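PDB 5LHJ: leucine aminopeptidase 2, chloroplastic from Streptomyces sp. BC16019, which serves in bottromycin maturation as BotP, a manganese-binding metalloaminopeptidase of the M17 family that probably removes unsubstituted N-terminal amino acids from peptides. Local coordinates for residues A253-K261 / R364-L374; G383-D393 / P457-P466. All coordinates share one frame; numbering follows the deposited sequence.

Interaction 1: A253-K261 / R364-L374; sequences ALTVGLVGK and RSDLVVDVATL
Lys-261 lays its extended side chain along the end of segment 364-374, starting with its CB against Ala-372 CB at 3.7 Å and finishing with NZ hydrogen-bonded to Thr-373 O at 2.8 Å. The amine comes in from above the plane of that carbonyl, and it also forms a salt bridge with Asp-284, which also accepts a hydrogen bond from Thr-373 OG1. Lys-261 and Asp-284 are both ligands of the first manganese, although no metal is bound to this chain here. A methionine in place of Lys-261 would probably leave Thr-373 O without this donor and deprive Asp-284 of the salt bridge.

Upstream, strands 255-260 and 367-372 run parallel, as neighbours in the mixed sheet of the M17 catalytic domain. Val-259 is hydrogen-bonded through N to Val-369 O and through O to Val-371 N (2.8 Å). Its chi1 of 177° sets CG2 beside the backbone N, where it meets Val-368 CG1 at 4.0 Å; Leu-350 and Val-353 of helix 345-358 also pack on Val-259.

At the opposite end of the pairing, Asp-366 grips both backbone polar groups of Thr-255. Its N donates to Thr-255 O (2.7 Å), while the anti lone pair of OD2 receives Thr-255 N at 2.8 Å and 161°. A water donates to the same OD2, and Leu-254 CD1 presses against Asp-366 CB at 3.4 Å.

Interaction 2: G383-D393 / P457-P466; sequences GTRTGALFTPD and PWAHLDIAAP
Thr-391 OG1 works in two directions at once: it donates to Trp-458 O at 2.7 Å and accepts Asp-393 N at 3.1 Å, closing an ST turn just as the chain leaves its strand for helix 394-407. A chi1 of 177° swings OG1 away from its own backbone N and over to the neighbouring strand. Here 386-390 runs antiparallel to 458-462, in the mixed sheet of the M17 catalytic domain. Two hydrogen-bonded pairs, Ala-388 with Asp-462 and Phe-390 with His-460, supply four backbone bonds, the straightest being Ala-388 N to Asp-462 O at 177°.

Phe-390 and His-460 project side by side from one face. Their rings lie within 24° of parallel but are slid so far apart that they hardly overlap, with Phe-390 CD1 3.6 Å from His-460 CD2. The imidazole is held through ND1 by a hydrogen bond to Asp-370. Past the paired residues, Pro-466 lays its ring against the 384-387 backbone, with CG 3.9 Å from Gly-387 N, while Arg-385 and Thr-386 pack on His-419 of a neighbouring subunit. On the face away from the aromatic pair, Leu-389 CD1 and Leu-461 CD2 are pressed to 3.5 Å, tighter than usual for two methyl groups.

In the fold
Both contacts are largely buried and belong to one sheet, joined where strand 367-372 of interaction 1 lies parallel to strand 458-462 of interaction 2. Asp-370 bridges them, its backbone O taking the N of Leu-461 and its OD2 the indole NE1 of Trp-458. Interaction 1 is a parallel pairing that ends at the metal site and is touched by no other chain; its side chains pack between helices 486-498 and 345-358. Interaction 2 is antiparallel, with aromatic side chains packed against helix 440-449, and its 384-386 corner meets a second subunit. Charged groups mark both ends of interaction 1, whereas prolines and a threonine hydroxyl finish the strand pairing of interaction 2.

Interaction 1: A253-K261 / R364-L374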
# COMPACT_ATOMS: atom_id res chain seq x y z
N ALA A 253 -50.40 -23.88 7.28
CA ALA A 253 -50.89 -22.48 7.34
C ALA A 253 -49.84 -21.35 7.30
O ALA A 253 -50.19 -20.20 6.99
CB ALA A 253 -51.85 -22.27 8.52
N LEU A 254 -48.57 -21.64 7.63
CA LEU A 254 -47.47 -20.71 7.40
C LEU A 254 -46.38 -21.41 6.58
O LEU A 254 -46.01 -22.54 6.89
CB LEU A 254 -46.90 -20.21 8.73
CG LEU A 254 -45.85 -19.10 8.71
CD1 LEU A 254 -46.42 -17.78 8.21
CD2 LEU A 254 -45.26 -18.90 10.10
N THR A 255 -45.90 -20.75 5.52
CA THR A 255 -44.83 -21.26 4.66
C THR A 255 -43.67 -20.28 4.67
O THR A 255 -43.88 -19.11 4.33
CB THR A 255 -45.32 -21.49 3.22
OG1 THR A 255 -46.33 -22.52 3.24
CG2 THR A 255 -44.17 -21.93 2.31
N VAL A 256 -42.48 -20.75 5.04
CA VAL A 256 -41.30 -19.90 5.17
C VAL A 256 -40.27 -20.29 4.10
O VAL A 256 -39.97 -21.48 3.92
CB VAL A 256 -40.67 -20.03 6.58
CG1 VAL A 256 -39.39 -19.20 6.71
CG2 VAL A 256 -41.68 -19.60 7.65
N GLY A 257 -39.75 -19.29 3.39
CA GLY A 257 -38.66 -19.46 2.43
C GLY A 257 -37.34 -19.04 3.05
O GLY A 257 -37.27 -17.96 3.63
N LEU A 258 -36.32 -19.90 2.97
CA LEU A 258 -34.97 -19.59 3.42
C LEU A 258 -34.05 -19.57 2.19
O LEU A 258 -34.06 -20.51 1.40
CB LEU A 258 -34.43 -20.64 4.40
CG LEU A 258 -35.25 -20.89 5.68
CD1 LEU A 258 -34.60 -21.97 6.52
CD2 LEU A 258 -35.42 -19.60 6.47
N VAL A 259 -33.27 -18.51 2.05
CA VAL A 259 -32.36 -18.35 0.93
C VAL A 259 -30.95 -18.32 1.49
O VAL A 259 -30.65 -17.47 2.33
CB VAL A 259 -32.64 -17.05 0.14
CG1 VAL A 259 -31.63 -16.87 -0.98
CG2 VAL A 259 -34.06 -17.06 -0.41
N GLY A 260 -30.07 -19.22 1.03
CA GLY A 260 -28.70 -19.30 1.55
C GLY A 260 -27.64 -19.16 0.48
O GLY A 260 -27.64 -19.92 -0.49
N LYS A 261 -26.72 -18.20 0.65
CA LYS A 261 -25.63 -17.96 -0.30
C LYS A 261 -24.61 -19.10 -0.28
O LYS A 261 -23.98 -19.34 0.75
CB LYS A 261 -24.93 -16.63 -0.01
CG LYS A 261 -23.69 -16.32 -0.88
CD LYS A 261 -22.87 -15.16 -0.30
CE LYS A 261 -21.48 -15.15 -0.89
NZ LYS A 261 -20.67 -14.02 -0.41
N ARG A 364 -47.54 -20.02 -1.90
CA ARG A 364 -46.72 -18.81 -1.84
C ARG A 364 -46.14 -18.64 -0.45
O ARG A 364 -46.85 -18.81 0.54
CB ARG A 364 -47.54 -17.56 -2.18
CG ARG A 364 -46.67 -16.41 -2.60
CD ARG A 364 -47.27 -15.02 -2.42
NE ARG A 364 -46.36 -14.06 -3.05
CZ ARG A 364 -46.55 -12.74 -3.14
NH1 ARG A 364 -47.63 -12.16 -2.63
NH2 ARG A 364 -45.63 -12.01 -3.77
N SER A 365 -44.86 -18.27 -0.36
CA SER A 365 -44.21 -18.08 0.95
C SER A 365 -44.72 -16.86 1.70
O SER A 365 -44.82 -15.78 1.14
CB SER A 365 -42.70 -18.01 0.80
OG SER A 365 -42.23 -19.33 0.60
N ASP A 366 -45.06 -17.05 2.96
CA ASP A 366 -45.57 -15.99 3.81
C ASP A 366 -44.44 -15.08 4.27
O ASP A 366 -44.71 -13.95 4.64
CB ASP A 366 -46.26 -16.57 5.05
CG ASP A 366 -47.52 -17.35 4.71
OD1 ASP A 366 -48.54 -16.72 4.37
OD2 ASP A 366 -47.47 -18.60 4.80
N LEU A 367 -43.20 -15.59 4.27
CA LEU A 367 -42.04 -14.88 4.80
C LEU A 367 -40.79 -15.42 4.10
O LEU A 367 -40.72 -16.61 3.83
CB LEU A 367 -41.92 -15.12 6.32
CG LEU A 367 -40.53 -14.99 6.97
CD1 LEU A 367 -40.12 -13.53 7.04
CD2 LEU A 367 -40.45 -15.62 8.34
N VAL A 368 -39.82 -14.55 3.81
CA VAL A 368 -38.54 -14.99 3.25
C VAL A 368 -37.39 -14.49 4.12
O VAL A 368 -37.32 -13.31 4.43
CB VAL A 368 -38.35 -14.49 1.80
CG1 VAL A 368 -36.98 -14.87 1.24
CG2 VAL A 368 -39.46 -15.04 0.92
N VAL A 369 -36.48 -15.39 4.49
CA VAL A 369 -35.29 -15.02 5.27
C VAL A 369 -34.06 -15.44 4.46
O VAL A 369 -33.96 -16.59 4.08
CB VAL A 369 -35.26 -15.70 6.65
CG1 VAL A 369 -33.95 -15.39 7.40
CG2 VAL A 369 -36.46 -15.28 7.48
N ASP A 370 -33.15 -14.50 4.19
CA ASP A 370 -31.89 -14.86 3.55
C ASP A 370 -30.75 -14.83 4.55
O ASP A 370 -30.77 -14.05 5.51
CB ASP A 370 -31.60 -14.03 2.30
CG ASP A 370 -31.04 -12.68 2.61
OD1 ASP A 370 -29.83 -12.58 2.97
OD2 ASP A 370 -31.79 -11.70 2.46
N VAL A 371 -29.78 -15.72 4.34
CA VAL A 371 -28.60 -15.86 5.19
C VAL A 371 -27.40 -15.89 4.27
O VAL A 371 -27.34 -16.71 3.33
CB VAL A 371 -28.64 -17.16 6.03
CG1 VAL A 371 -27.50 -17.18 7.04
CG2 VAL A 371 -29.97 -17.31 6.75
N ALA A 372 -26.44 -15.01 4.51
CA ALA A 372 -25.31 -14.86 3.61
C ALA A 372 -24.09 -14.28 4.29
O ALA A 372 -24.21 -13.40 5.14
CB ALA A 372 -25.72 -13.98 2.42
N THR A 373 -22.92 -14.81 3.95
CA THR A 373 -21.64 -14.20 4.31
C THR A 373 -21.38 -13.10 3.27
O THR A 373 -20.65 -13.30 2.29
CB THR A 373 -20.51 -15.24 4.33
OG1 THR A 373 -20.52 -15.97 3.10
CG2 THR A 373 -20.73 -16.22 5.49
N LEU A 374 -21.99 -11.94 3.48
CA LEU A 374 -22.15 -11.00 2.38
C LEU A 374 -21.10 -9.91 2.32
O LEU A 374 -20.51 -9.71 1.26
CB LEU A 374 -23.57 -10.40 2.37
CG LEU A 374 -24.08 -9.92 1.01
CD1 LEU A 374 -24.15 -11.07 0.00
CD2 LEU A 374 -25.43 -9.26 1.16
O HOH W 1 -49.30 -20.59 4.04
O HOH W 2 -48.48 -21.11 1.20
O HOH W 3 -22.74 -17.48 2.55

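Interaction 2: G383-D393 / P457-P466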
# COMPACT_ATOMS: atom_id res chain seq x y z
N GLY A 383 -17.41 -6.06 15.03
CA GLY A 383 -16.47 -7.08 15.50
C GLY A 383 -16.74 -8.46 14.93
O GLY A 383 -17.71 -8.69 14.21
N THR A 384 -15.87 -9.40 15.30
CA THR A 384 -15.83 -10.69 14.61
C THR A 384 -16.87 -11.72 15.06
O THR A 384 -16.95 -12.77 14.43
CB THR A 384 -14.43 -11.31 14.75
OG1 THR A 384 -14.15 -11.53 16.13
CG2 THR A 384 -13.38 -10.41 14.15
N ARG A 385 -17.62 -11.46 16.14
CA ARG A 385 -18.53 -12.48 16.72
C ARG A 385 -20.02 -12.13 16.67
O ARG A 385 -20.85 -12.82 17.29
CB ARG A 385 -18.10 -12.81 18.14
CG ARG A 385 -16.74 -13.48 18.23
CD ARG A 385 -16.41 -13.78 19.67
NE ARG A 385 -15.04 -14.25 19.87
CZ ARG A 385 -14.51 -14.52 21.06
NH1 ARG A 385 -15.24 -14.40 22.17
NH2 ARG A 385 -13.26 -14.91 21.14
N THR A 386 -20.37 -11.09 15.91
CA THR A 386 -21.74 -10.59 15.87
C THR A 386 -22.22 -10.47 14.43
O THR A 386 -21.52 -9.88 13.59
CB THR A 386 -21.82 -9.24 16.59
OG1 THR A 386 -21.47 -9.44 17.96
CG2 THR A 386 -23.22 -8.66 16.53
N GLY A 387 -23.39 -11.03 14.13
CA GLY A 387 -23.99 -10.91 12.81
C GLY A 387 -24.85 -9.65 12.70
O GLY A 387 -25.19 -9.04 13.72
N ALA A 388 -25.18 -9.26 11.47
CA ALA A 388 -26.05 -8.11 11.20
C ALA A 388 -27.42 -8.61 10.74
O ALA A 388 -27.51 -9.53 9.89
CB ALA A 388 -25.43 -7.20 10.17
N LEU A 389 -28.48 -8.03 11.31
CA LEU A 389 -29.88 -8.36 10.97
C LEU A 389 -30.53 -7.14 10.33
O LEU A 389 -30.48 -6.05 10.89
CB LEU A 389 -30.67 -8.73 12.23
CG LEU A 389 -32.20 -8.77 12.13
CD1 LEU A 389 -32.68 -9.84 11.17
CD2 LEU A 389 -32.80 -8.99 13.51
N PHE A 390 -31.15 -7.33 9.16
CA PHE A 390 -31.94 -6.28 8.50
C PHE A 390 -33.35 -6.78 8.26
O PHE A 390 -33.54 -7.90 7.76
CB PHE A 390 -31.35 -5.93 7.15
CG PHE A 390 -30.03 -5.21 7.22
CD1 PHE A 390 -28.84 -5.92 7.27
CD2 PHE A 390 -29.98 -3.82 7.18
CE1 PHE A 390 -27.62 -5.27 7.30
CE2 PHE A 390 -28.76 -3.16 7.23
CZ PHE A 390 -27.58 -3.88 7.28
N THR A 391 -34.34 -5.95 8.58
CA THR A 391 -35.74 -6.21 8.18
C THR A 391 -36.56 -4.93 8.35
O THR A 391 -36.32 -4.20 9.31
CB THR A 391 -36.40 -7.35 8.99
OG1 THR A 391 -37.78 -7.50 8.59
CG2 THR A 391 -36.35 -7.11 10.47
N PRO A 392 -37.52 -4.68 7.45
CA PRO A 392 -38.44 -3.55 7.70
C PRO A 392 -39.54 -3.86 8.72
O PRO A 392 -40.25 -2.94 9.13
CB PRO A 392 -39.05 -3.29 6.32
CG PRO A 392 -38.93 -4.55 5.58
CD PRO A 392 -37.75 -5.30 6.13
N ASP A 393 -39.69 -5.13 9.11
CA ASP A 393 -40.78 -5.60 9.97
C ASP A 393 -40.27 -5.70 11.41
O ASP A 393 -39.50 -6.59 11.75
CB ASP A 393 -41.24 -6.96 9.42
CG ASP A 393 -42.49 -7.49 10.08
OD1 ASP A 393 -42.62 -7.48 11.32
OD2 ASP A 393 -43.35 -7.99 9.32
N PRO A 457 -43.09 -10.22 3.86
CA PRO A 457 -42.16 -9.97 4.96
C PRO A 457 -40.82 -10.65 4.72
O PRO A 457 -40.78 -11.78 4.24
CB PRO A 457 -42.86 -10.56 6.18
CG PRO A 457 -44.30 -10.57 5.83
CD PRO A 457 -44.38 -10.75 4.34
N TRP A 458 -39.74 -9.95 5.06
CA TRP A 458 -38.40 -10.40 4.73
C TRP A 458 -37.40 -9.97 5.77
O TRP A 458 -37.51 -8.87 6.33
CB TRP A 458 -38.02 -9.87 3.34
CG TRP A 458 -36.55 -9.83 3.00
CD1 TRP A 458 -35.76 -10.87 2.58
CD2 TRP A 458 -35.71 -8.67 3.01
NE1 TRP A 458 -34.47 -10.43 2.35
CE2 TRP A 458 -34.43 -9.08 2.60
CE3 TRP A 458 -35.92 -7.33 3.34
CZ2 TRP A 458 -33.36 -8.18 2.51
CZ3 TRP A 458 -34.84 -6.43 3.25
CH2 TRP A 458 -33.59 -6.87 2.85
N ALA A 459 -36.43 -10.85 6.04
CA ALA A 459 -35.27 -10.53 6.85
C ALA A 459 -34.01 -11.03 6.17
O ALA A 459 -34.02 -12.05 5.47
CB ALA A 459 -35.40 -11.13 8.25
N HIS A 460 -32.91 -10.31 6.41
CA HIS A 460 -31.60 -10.61 5.84
C HIS A 460 -30.59 -10.71 6.98
O HIS A 460 -30.48 -9.79 7.81
CB HIS A 460 -31.25 -9.50 4.84
CG HIS A 460 -29.78 -9.37 4.53
ND1 HIS A 460 -29.03 -10.40 4.00
CD2 HIS A 460 -28.95 -8.31 4.64
CE1 HIS A 460 -27.79 -9.98 3.83
NE2 HIS A 460 -27.71 -8.71 4.19
N LEU A 461 -29.86 -11.83 7.02
CA LEU A 461 -28.82 -12.06 8.03
C LEU A 461 -27.46 -12.04 7.34
O LEU A 461 -27.18 -12.91 6.52
CB LEU A 461 -29.02 -13.41 8.71
CG LEU A 461 -30.35 -13.71 9.40
CD1 LEU A 461 -30.27 -15.00 10.22
CD2 LEU A 461 -30.76 -12.58 10.29
N ASP A 462 -26.62 -11.05 7.66
CA ASP A 462 -25.28 -10.95 7.10
C ASP A 462 -24.31 -11.51 8.15
O ASP A 462 -24.11 -10.90 9.19
CB ASP A 462 -24.96 -9.50 6.73
CG ASP A 462 -23.64 -9.34 5.94
OD1 ASP A 462 -22.80 -10.28 5.86
OD2 ASP A 462 -23.45 -8.23 5.39
N ILE A 463 -23.76 -12.69 7.87
CA ILE A 463 -23.00 -13.45 8.88
C ILE A 463 -21.53 -13.65 8.49
O ILE A 463 -20.89 -14.58 8.97
CB ILE A 463 -23.68 -14.80 9.18
CG1 ILE A 463 -23.73 -15.71 7.94
CG2 ILE A 463 -25.10 -14.57 9.72
CD1 ILE A 463 -24.02 -17.17 8.24
N ALA A 464 -20.99 -12.74 7.68
CA ALA A 464 -19.62 -12.87 7.14
C ALA A 464 -18.55 -13.15 8.21
O ALA A 464 -17.80 -14.12 8.11
CB ALA A 464 -19.26 -11.61 6.35
N ALA A 465 -18.53 -12.35 9.25
CA ALA A 465 -17.50 -12.51 10.28
C ALA A 465 -17.72 -13.72 11.21
O ALA A 465 -16.79 -14.47 11.41
CB ALA A 465 -17.34 -11.24 11.08
N PRO A 466 -18.92 -13.91 11.78
CA PRO A 466 -18.99 -15.00 12.78
C PRO A 466 -19.07 -16.42 12.19
O PRO A 466 -18.93 -17.38 12.95
CB PRO A 466 -20.24 -14.66 13.60
CG PRO A 466 -21.03 -13.75 12.74
CD PRO A 466 -20.08 -13.02 11.87